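PDB 2O56: putative mandelate racemase from Salmonella typhimurium, which binds magnesium as a member of the enolase superfamily and may act as a hydro-lyase, although its physiological reaction is not established. Local coordinates for residues A64-M69 with E75-K80; E128-Y133 with M337-P342; G327-A332 with Q360-N365. One frame throughout, in Å; residues are numbered along the deposited sequence.

Contact 1 (A64-M69 with E75-K80); sequences AIIIGM and EAIWEK
Ile66 and Ile77 bring the two backbones to a CA-CA distance of 7.3 Å, and only five residues separate the segments, which makes this a local helix-loop-helix packing: the end of helix 52-66 and the turn after it meet helix 74-83 within the N-terminal domain of the enolase superfamily. A type II beta turn from Ile66 to Met69 follows the helix, closed by a bond from Met69 N to Ile66 O and passing through Gly68 with a positive phi of 93°. This turn brings the side chain of Met69 back towards the second helix. Its methyl CE lies 3.9 Å from CG1 of Ile77, the two side chains sliding past each other in opposite directions. CG2 of Ile66 meets CG2 of Ile77 at 4.0 Å, with the side chains crossing at about a right angle; Ile66 and Ile77 also lean on Ile102 and Leu106 of helix 93-114, so the isoleucine pair faces inward. Lys80 works along the less buried side. With CG anti to the backbone N (chi1 -166°) and every later torsion extended, the chain runs straight over to residues 64-69. On one flank its CE touches CD1 of Ile65 at 3.8 Å, while the end of Met69 approaches it tip to tip, SD standing 3.6 Å from Lys80 NZ. Ile65 also packs on Val50 of a third subunit. The ammonium ends on a backbone carbonyl: Lys80 NZ donates to Ile65 O over 2.7 Å, with a C=O...N angle of 153°.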
loop_
_atom_site.group_PDB
_atom_site.type_symbol
_atom_site.label_atom_id
_atom_site.label_comp_id
_atom_site.label_asym_id
_atom_site.label_seq_id
_atom_site.Cartn_x
_atom_site.Cartn_y
_atom_site.Cartn_z
ATOM N N ALA A 64 -36.338 -16.517 21.924
ATOM C CA ALA A 64 -36.480 -16.107 23.323
ATOM C C ALA A 64 -36.292 -14.626 23.538
ATOM O O ALA A 64 -36.924 -14.052 24.417
ATOM C CB ALA A 64 -35.532 -16.889 24.225
ATOM N N ILE A 65 -35.430 -13.993 22.746
ATOM C CA ILE A 65 -35.083 -12.597 23.006
ATOM C C ILE A 65 -35.990 -11.585 22.311
ATOM O O ILE A 65 -35.952 -10.397 22.641
ATOM C CB ILE A 65 -33.565 -12.272 22.817
ATOM C CG1 ILE A 65 -33.189 -12.165 21.349
ATOM C CG2 ILE A 65 -32.697 -13.313 23.517
ATOM C CD1 ILE A 65 -31.916 -11.354 21.115
ATOM N N ILE A 66 -36.825 -12.064 21.384
ATOM C CA ILE A 66 -37.746 -11.195 20.663
ATOM C C ILE A 66 -39.239 -11.288 21.077
ATOM O O ILE A 66 -40.063 -10.495 20.621
ATOM C CB ILE A 66 -37.605 -11.390 19.139
ATOM C CG1 ILE A 66 -38.283 -12.684 18.705
ATOM C CG2 ILE A 66 -36.112 -11.327 18.744
ATOM C CD1 ILE A 66 -38.228 -12.956 17.244
ATOM N N ILE A 67 -39.585 -12.256 21.917
ATOM C CA ILE A 67 -40.953 -12.392 22.428
ATOM C C ILE A 67 -41.280 -11.077 23.125
ATOM O O ILE A 67 -40.460 -10.577 23.883
ATOM C CB ILE A 67 -41.053 -13.552 23.463
ATOM C CG1 ILE A 67 -40.563 -14.877 22.860
ATOM C CG2 ILE A 67 -42.458 -13.684 23.994
ATOM C CD1 ILE A 67 -41.371 -15.340 21.663
ATOM N N GLY A 68 -42.447 -10.499 22.844
ATOM C CA GLY A 68 -42.844 -9.251 23.505
ATOM C C GLY A 68 -42.456 -8.017 22.712
ATOM O O GLY A 68 -42.930 -6.935 23.015
ATOM N N MET A 69 -41.598 -8.168 21.694
ATOM C CA MET A 69 -41.151 -7.017 20.896
ATOM C C MET A 69 -42.168 -6.708 19.806
ATOM O O MET A 69 -42.919 -7.578 19.396
ATOM C CB MET A 69 -39.758 -7.247 20.272
ATOM C CG MET A 69 -38.646 -7.480 21.293
ATOM S SD MET A 69 -36.967 -7.529 20.619
ATOM C CE MET A 69 -36.664 -5.754 20.409
ATOM N N GLU A 75 -35.281 -3.305 12.046
ATOM C CA GLU A 75 -33.918 -2.755 12.163
ATOM C C GLU A 75 -33.406 -2.943 13.583
ATOM O O GLU A 75 -32.288 -3.405 13.804
ATOM C CB GLU A 75 -33.883 -1.263 11.806
ATOM C CG GLU A 75 -33.983 -0.938 10.294
ATOM C CD GLU A 75 -32.700 -1.208 9.498
ATOM O OE1 GLU A 75 -31.633 -1.392 10.096
ATOM O OE2 GLU A 75 -32.750 -1.235 8.248
ATOM N N ALA A 76 -34.245 -2.591 14.549
ATOM C CA ALA A 76 -33.889 -2.733 15.961
ATOM C C ALA A 76 -33.728 -4.191 16.361
ATOM O O ALA A 76 -32.858 -4.513 17.152
ATOM C CB ALA A 76 -34.925 -2.042 16.843
ATOM N N ILE A 77 -34.558 -5.075 15.813
ATOM C CA ILE A 77 -34.480 -6.477 16.179
ATOM C C ILE A 77 -33.199 -7.079 15.571
ATOM O O ILE A 77 -32.493 -7.825 16.237
ATOM C CB ILE A 77 -35.750 -7.266 15.759
ATOM C CG1 ILE A 77 -36.903 -6.969 16.722
ATOM C CG2 ILE A 77 -35.486 -8.781 15.693
ATOM C CD1 ILE A 77 -38.286 -7.078 16.093
ATOM N N TRP A 78 -32.893 -6.724 14.323
ATOM C CA TRP A 78 -31.657 -7.202 13.682
ATOM C C TRP A 78 -30.422 -6.819 14.521
ATOM O O TRP A 78 -29.576 -7.653 14.839
ATOM C CB TRP A 78 -31.534 -6.676 12.246
ATOM C CG TRP A 78 -30.634 -7.581 11.402
ATOM C CD1 TRP A 78 -31.022 -8.626 10.635
ATOM C CD2 TRP A 78 -29.201 -7.544 11.333
ATOM N NE1 TRP A 78 -29.930 -9.229 10.044
ATOM C CE2 TRP A 78 -28.794 -8.579 10.448
ATOM C CE3 TRP A 78 -28.229 -6.720 11.893
ATOM C CZ2 TRP A 78 -27.443 -8.831 10.149
ATOM C CZ3 TRP A 78 -26.880 -6.963 11.576
ATOM C CH2 TRP A 78 -26.507 -8.001 10.713
ATOM N N GLU A 79 -30.355 -5.559 14.924
ATOM C CA GLU A 79 -29.203 -5.067 15.659
ATOM C C GLU A 79 -29.157 -5.636 17.084
ATOM O O GLU A 79 -28.089 -5.776 17.657
ATOM C CB GLU A 79 -29.212 -3.531 15.675
ATOM C CG GLU A 79 -27.989 -2.889 16.338
ATOM C CD GLU A 79 -26.808 -2.664 15.392
ATOM O OE1 GLU A 79 -26.830 -3.147 14.234
ATOM O OE2 GLU A 79 -25.853 -1.983 15.815
ATOM N N LYS A 80 -30.311 -5.960 17.658
ATOM C CA LYS A 80 -30.331 -6.694 18.917
ATOM C C LYS A 80 -29.761 -8.090 18.758
ATOM O O LYS A 80 -29.003 -8.562 19.606
ATOM C CB LYS A 80 -31.754 -6.783 19.480
ATOM C CG LYS A 80 -31.809 -7.222 20.936
ATOM C CD LYS A 80 -33.271 -7.427 21.378
ATOM C CE LYS A 80 -33.316 -8.163 22.723
ATOM N NZ LYS A 80 -34.666 -8.146 23.348
#

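Contact 2 (E128-Y133 with M337-P342)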
loop_
_atom_site.group_PDB
_atom_site.type_symbol
_atom_site.label_atom_id
_atom_site.label_comp_id
_atom_site.label_asym_id
_atom_site.label_seq_id
_atom_site.Cartn_x
_atom_site.Cartn_y
_atom_site.Cartn_z
ATOM N N GLU A 128 -39.708 -6.560 -14.816
ATOM C CA GLU A 128 -41.030 -7.195 -14.911
ATOM C C GLU A 128 -40.933 -8.715 -14.895
ATOM O O GLU A 128 -41.867 -9.396 -14.488
ATOM C CB GLU A 128 -41.773 -6.747 -16.181
ATOM C CG GLU A 128 -42.153 -5.269 -16.225
ATOM C CD GLU A 128 -43.136 -4.878 -15.134
ATOM O OE1 GLU A 128 -44.133 -5.604 -14.939
ATOM O OE2 GLU A 128 -42.912 -3.840 -14.476
ATOM N N LYS A 129 -39.806 -9.242 -15.364
ATOM C CA LYS A 129 -39.564 -10.683 -15.356
ATOM C C LYS A 129 -38.183 -10.963 -14.760
ATOM O O LYS A 129 -37.301 -10.097 -14.788
ATOM C CB LYS A 129 -39.630 -11.243 -16.785
ATOM C CG LYS A 129 -41.042 -11.420 -17.305
ATOM C CD LYS A 129 -41.079 -12.211 -18.603
ATOM C CE LYS A 129 -42.442 -12.101 -19.277
ATOM N NZ LYS A 129 -43.565 -12.297 -18.322
ATOM N N ILE A 130 -38.003 -12.177 -14.248
ATOM C CA ILE A 130 -36.748 -12.572 -13.612
ATOM C C ILE A 130 -36.081 -13.714 -14.383
ATOM O O ILE A 130 -36.529 -14.862 -14.338
ATOM C CB ILE A 130 -36.976 -12.960 -12.141
ATOM C CG1 ILE A 130 -37.313 -11.717 -11.317
ATOM C CG2 ILE A 130 -35.742 -13.615 -11.549
ATOM C CD1 ILE A 130 -38.230 -11.982 -10.174
ATOM N N ARG A 131 -35.003 -13.388 -15.095
ATOM C CA ARG A 131 -34.231 -14.385 -15.866
ATOM C C ARG A 131 -33.650 -15.498 -14.994
ATOM O O ARG A 131 -33.137 -15.234 -13.908
ATOM C CB ARG A 131 -33.097 -13.708 -16.631
ATOM C CG ARG A 131 -32.353 -14.661 -17.561
ATOM C CD ARG A 131 -31.105 -14.044 -18.148
ATOM N NE ARG A 131 -30.402 -15.014 -19.001
ATOM C CZ ARG A 131 -29.113 -14.935 -19.307
ATOM N NH1 ARG A 131 -28.387 -13.925 -18.828
ATOM N NH2 ARG A 131 -28.553 -15.862 -20.086
ATOM N N THR A 132 -33.710 -16.739 -15.474
ATOM C CA THR A 132 -33.368 -17.883 -14.631
ATOM C C THR A 132 -32.349 -18.775 -15.331
ATOM O O THR A 132 -32.326 -18.860 -16.562
ATOM C CB THR A 132 -34.642 -18.657 -14.210
ATOM O OG1 THR A 132 -35.540 -17.751 -13.561
ATOM C CG2 THR A 132 -34.328 -19.749 -13.254
ATOM N N TYR A 133 -31.478 -19.411 -14.555
ATOM C CA TYR A 133 -30.675 -20.507 -15.085
ATOM C C TYR A 133 -31.030 -21.860 -14.480
ATOM O O TYR A 133 -31.554 -21.933 -13.368
ATOM C CB TYR A 133 -29.173 -20.222 -15.000
ATOM C CG TYR A 133 -28.536 -20.171 -13.616
ATOM C CD1 TYR A 133 -28.157 -21.336 -12.949
ATOM C CD2 TYR A 133 -28.262 -18.949 -13.006
ATOM C CE1 TYR A 133 -27.540 -21.287 -11.679
ATOM C CE2 TYR A 133 -27.643 -18.886 -11.740
ATOM C CZ TYR A 133 -27.279 -20.065 -11.094
ATOM O OH TYR A 133 -26.669 -20.029 -9.854
ATOM N N MET A 337 -36.565 -9.736 -3.731
ATOM C CA MET A 337 -35.321 -8.967 -3.679
ATOM C C MET A 337 -34.877 -8.687 -5.104
ATOM O O MET A 337 -34.546 -7.563 -5.449
ATOM C CB MET A 337 -34.237 -9.762 -2.941
ATOM C CG MET A 337 -32.921 -8.974 -2.627
ATOM S SD MET A 337 -33.117 -7.686 -1.385
ATOM C CE MET A 337 -33.360 -8.657 0.098
ATOM N N GLU A 338 -34.881 -9.722 -5.928
ATOM C CA GLU A 338 -34.363 -9.608 -7.284
ATOM C C GLU A 338 -35.235 -8.696 -8.165
ATOM O O GLU A 338 -34.783 -8.208 -9.196
ATOM C CB GLU A 338 -34.219 -11.000 -7.895
ATOM C CG GLU A 338 -33.151 -11.834 -7.187
ATOM C CD GLU A 338 -33.140 -13.295 -7.599
ATOM O OE1 GLU A 338 -34.224 -13.854 -7.859
ATOM O OE2 GLU A 338 -32.040 -13.895 -7.632
ATOM N N THR A 339 -36.478 -8.467 -7.739
ATOM C CA THR A 339 -37.399 -7.587 -8.453
ATOM C C THR A 339 -37.088 -6.139 -8.181
ATOM O O THR A 339 -37.158 -5.308 -9.089
ATOM C CB THR A 339 -38.883 -7.884 -8.071
ATOM O OG1 THR A 339 -39.207 -9.210 -8.469
ATOM C CG2 THR A 339 -39.850 -6.938 -8.752
ATOM N N ALA A 340 -36.750 -5.845 -6.919
ATOM C CA ALA A 340 -36.555 -4.477 -6.464
ATOM C C ALA A 340 -35.164 -3.892 -6.762
ATOM O O ALA A 340 -35.033 -2.703 -7.094
ATOM C CB ALA A 340 -36.817 -4.400 -4.965
ATOM N N ILE A 341 -34.122 -4.694 -6.587
ATOM C CA ILE A 341 -32.755 -4.154 -6.676
ATOM C C ILE A 341 -32.382 -3.773 -8.120
ATOM O O ILE A 341 -32.766 -4.469 -9.073
ATOM C CB ILE A 341 -31.697 -5.125 -6.074
ATOM C CG1 ILE A 341 -31.717 -6.464 -6.813
ATOM C CG2 ILE A 341 -31.941 -5.355 -4.576
ATOM C CD1 ILE A 341 -30.498 -7.341 -6.524
ATOM N N PRO A 342 -31.637 -2.653 -8.289
ATOM C CA PRO A 342 -31.136 -2.272 -9.618
ATOM C C PRO A 342 -30.103 -3.225 -10.196
ATOM O O PRO A 342 -30.036 -3.369 -11.417
ATOM C CB PRO A 342 -30.540 -0.865 -9.412
ATOM C CG PRO A 342 -30.419 -0.678 -7.958
ATOM C CD PRO A 342 -31.282 -1.677 -7.239
#
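The modified (beta/alpha)7-beta barrel characteristic of the enolase superfamily supplies both sides of this contact: Ile130, on strand 130-135, meets Glu338 and Thr339 near the end of helix 328-340. Ile130 and Thr339 mark the closest backbone approach, with 7.2 Å between their CA atoms, and about 125 Å² is buried in total. Such a small area fits a contact made by one side chain against two. Two conformers of Ile130 were modelled; both touches described here belong to one of them, and their distances are therefore doubtful as measures of tightness. In that conformer the branches of Ile130 divide the work. Its CG2 stands anti to the backbone N, and that methyl comes 4.0 Å from OE1 of Glu338. The other branch carries CD1 towards the hydroxyl of Thr339, to a separation of 3.4 Å from OG1. Against both partners the isoleucine lies crosswise, at about a right angle. No hydrogen bond joins the segments. The polar atoms at the interface are satisfied by other partners: Thr339 OG1 bonds to the carbonyl of Leu335, one turn back in its own helix, and Glu338 OE1 to ND1 of His347. The glutamate is not a metal ligand, its side chain lying about 13 Å from the bound magnesium ion. Around the contact, strand 130-135 runs between the parallel strand 347-350 and the antiparallel strand 372-373, whose His347 and Tyr373 both touch Ile130, while Met337, on the same helix as Glu338, packs on Ile303, Val306 and Lys307 of helix 302-314.

Contact 3 (G327-A332 with Q360-N365); sequences GPISTA and QTCKYN
Thr361 makes the first touch on Pro328, at the start of helix 328-340 in the barrel domain, as the chain leaves helix 356-359. Its OG1 lies 3.5 Å from CD of Pro328, and the two side chains cross at about a right angle. The hydroxyl stands between the backbone N and the carbonyl carbon (chi1 62°), and there it bonds to the carbonyl of Asn358, so its polar need is met on its own side of the interface. Cys362 follows and carries most of the contact; its CA and that of Pro328 are 6.6 Å apart, the nearest backbone approach. The thiol sulfur rests against the proline ring, with SG 3.7 Å from CB of Pro328. It stands off the CB-CG edge, beyond the rim of the ring, nearer to CB, CG and CD than to N and CA. The cysteine methylene joins in, with its CB 3.8 Å from the proline CB. A second, looser touch runs from Cys362 SG to CG1 of Ile329, 4.2 Å away, so that the sulfur meets two successive residues of the helix. From Lys363, whose NZ forms a salt bridge with Glu384, the loop departs. On the helix side, Gly327 holds the N-cap position, and the carboxylate of Glu43, from strand 39-44, accepts bonds from the backbone N of Gly327 and of Ser330, probably a favourable place for a negative charge at a helix start. No hydrogen bond joins residues 360-365 to 327-332. Attachment here is therefore by dispersion between sulfur and aliphatic carbon in a buried setting, while the hydroxyl of Thr361, which touches the proline, is engaged by the carbonyl of Asn358.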
loop_
_atom_site.group_PDB
_atom_site.type_symbol
_atom_site.label_atom_id
_atom_site.label_comp_id
_atom_site.label_asym_id
_atom_site.label_seq_id
_atom_site.Cartn_x
_atom_site.Cartn_y
_atom_site.Cartn_z
ATOM N N GLY A 327 -36.600 -24.294 0.305
ATOM C CA GLY A 327 -37.997 -24.539 -0.051
ATOM C C GLY A 327 -38.622 -23.382 -0.798
ATOM O O GLY A 327 -37.951 -22.398 -1.116
ATOM N N PRO A 328 -39.922 -23.489 -1.094
ATOM C CA PRO A 328 -40.621 -22.402 -1.793
ATOM C C PRO A 328 -40.483 -21.019 -1.139
ATOM O O PRO A 328 -40.506 -20.011 -1.840
ATOM C CB PRO A 328 -42.076 -22.873 -1.780
ATOM C CG PRO A 328 -41.953 -24.379 -1.779
ATOM C CD PRO A 328 -40.818 -24.633 -0.828
ATOM N N ILE A 329 -40.319 -20.975 0.181
ATOM C CA ILE A 329 -40.201 -19.702 0.886
ATOM C C ILE A 329 -38.934 -18.959 0.476
ATOM O O ILE A 329 -38.972 -17.752 0.205
ATOM C CB ILE A 329 -40.285 -19.872 2.437
ATOM C CG1 ILE A 329 -41.743 -20.191 2.831
ATOM C CG2 ILE A 329 -39.837 -18.606 3.141
ATOM C CD1 ILE A 329 -41.936 -20.595 4.316
ATOM N N SER A 330 -37.830 -19.693 0.416
ATOM C CA SER A 330 -36.577 -19.190 -0.153
ATOM C C SER A 330 -36.765 -18.622 -1.566
ATOM O O SER A 330 -36.312 -17.523 -1.880
ATOM C CB SER A 330 -35.519 -20.296 -0.154
ATOM O OG SER A 330 -34.219 -19.734 -0.180
ATOM N N THR A 331 -37.440 -19.367 -2.424
ATOM C CA THR A 331 -37.676 -18.893 -3.779
ATOM C C THR A 331 -38.449 -17.573 -3.803
ATOM O O THR A 331 -38.024 -16.614 -4.459
ATOM C CB THR A 331 -38.352 -19.961 -4.631
ATOM O OG1 THR A 331 -37.404 -20.999 -4.874
ATOM C CG2 THR A 331 -38.821 -19.372 -5.980
ATOM N N ALA A 332 -39.546 -17.521 -3.046
ATOM C CA ALA A 332 -40.361 -16.325 -2.914
ATOM C C ALA A 332 -39.550 -15.092 -2.552
ATOM O O ALA A 332 -39.632 -14.067 -3.246
ATOM C CB ALA A 332 -41.472 -16.550 -1.873
ATOM N N GLN A 360 -45.237 -29.029 -2.554
ATOM C CA GLN A 360 -46.399 -29.390 -1.748
ATOM C C GLN A 360 -46.258 -28.963 -0.293
ATOM O O GLN A 360 -47.232 -28.964 0.446
ATOM C CB GLN A 360 -46.721 -30.891 -1.866
ATOM C CG GLN A 360 -46.007 -31.808 -0.846
ATOM C CD GLN A 360 -45.972 -33.297 -1.252
ATOM O OE1 GLN A 360 -46.713 -33.743 -2.135
ATOM N NE2 GLN A 360 -45.100 -34.065 -0.597
ATOM N N THR A 361 -45.048 -28.586 0.118
ATOM C CA THR A 361 -44.826 -28.090 1.480
ATOM C C THR A 361 -45.513 -26.757 1.708
ATOM O O THR A 361 -45.819 -26.418 2.850
ATOM C CB THR A 361 -43.314 -27.969 1.872
ATOM O OG1 THR A 361 -42.648 -27.031 1.019
ATOM C CG2 THR A 361 -42.613 -29.310 1.789
ATOM N N CYS A 362 -45.778 -26.019 0.625
ATOM C CA CYS A 362 -46.249 -24.628 0.748
ATOM C C CYS A 362 -47.590 -24.334 0.085
ATOM O O CYS A 362 -48.022 -25.078 -0.778
ATOM C CB CYS A 362 -45.173 -23.631 0.299
ATOM S SG CYS A 362 -43.778 -23.549 1.471
ATOM N N LYS A 363 -48.239 -23.249 0.500
ATOM C CA LYS A 363 -49.599 -22.932 0.053
ATOM C C LYS A 363 -49.725 -22.589 -1.428
ATOM O O LYS A 363 -50.729 -22.938 -2.056
ATOM C CB LYS A 363 -50.203 -21.808 0.906
ATOM C CG LYS A 363 -51.714 -21.865 1.035
ATOM C CD LYS A 363 -52.273 -20.631 1.719
ATOM C CE LYS A 363 -52.697 -20.925 3.158
ATOM N NZ LYS A 363 -51.535 -21.189 4.054
ATOM N N TYR A 364 -48.721 -21.904 -1.983
ATOM C CA TYR A 364 -48.822 -21.333 -3.326
ATOM C C TYR A 364 -47.722 -21.870 -4.224
ATOM O O TYR A 364 -46.600 -22.115 -3.771
ATOM C CB TYR A 364 -48.759 -19.801 -3.268
ATOM C CG TYR A 364 -49.775 -19.188 -2.331
ATOM C CD1 TYR A 364 -51.122 -19.087 -2.690
ATOM C CD2 TYR A 364 -49.391 -18.717 -1.081
ATOM C CE1 TYR A 364 -52.055 -18.527 -1.823
ATOM C CE2 TYR A 364 -50.314 -18.161 -0.206
ATOM C CZ TYR A 364 -51.644 -18.069 -0.585
ATOM O OH TYR A 364 -52.553 -17.513 0.283
ATOM N N ASN A 365 -48.031 -22.078 -5.493
ATOM C CA ASN A 365 -47.047 -22.647 -6.409
ATOM C C ASN A 365 -46.621 -21.616 -7.435
ATOM O O ASN A 365 -47.371 -21.291 -8.353
ATOM C CB ASN A 365 -47.567 -23.924 -7.089
ATOM C CG ASN A 365 -46.434 -24.841 -7.573
ATOM O OD1 ASN A 365 -45.252 -24.579 -7.338
ATOM N ND2 ASN A 365 -46.799 -25.915 -8.263
#

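Overall arrangement
Contacts 2 and 3 share helix 328-340: contact 3 packs a loop on its first turn, contact 2 sets a barrel strand against its last, and their centres are 18 Å apart. Every touching residue in both is buried, and neither has a hydrogen bond between its segments. Contact 1 differs in place and chemistry. It joins sequence neighbours in the N-terminal domain, about 25 Å from the chain centre, is only partly buried, and combines apolar packing with a lysine-to-carbonyl bond. It also covers the most area, 306 Å² against 125 and 153 Å². Contacts 1 and 2 both reach the second subunit, whereas contact 3 touches no other chain.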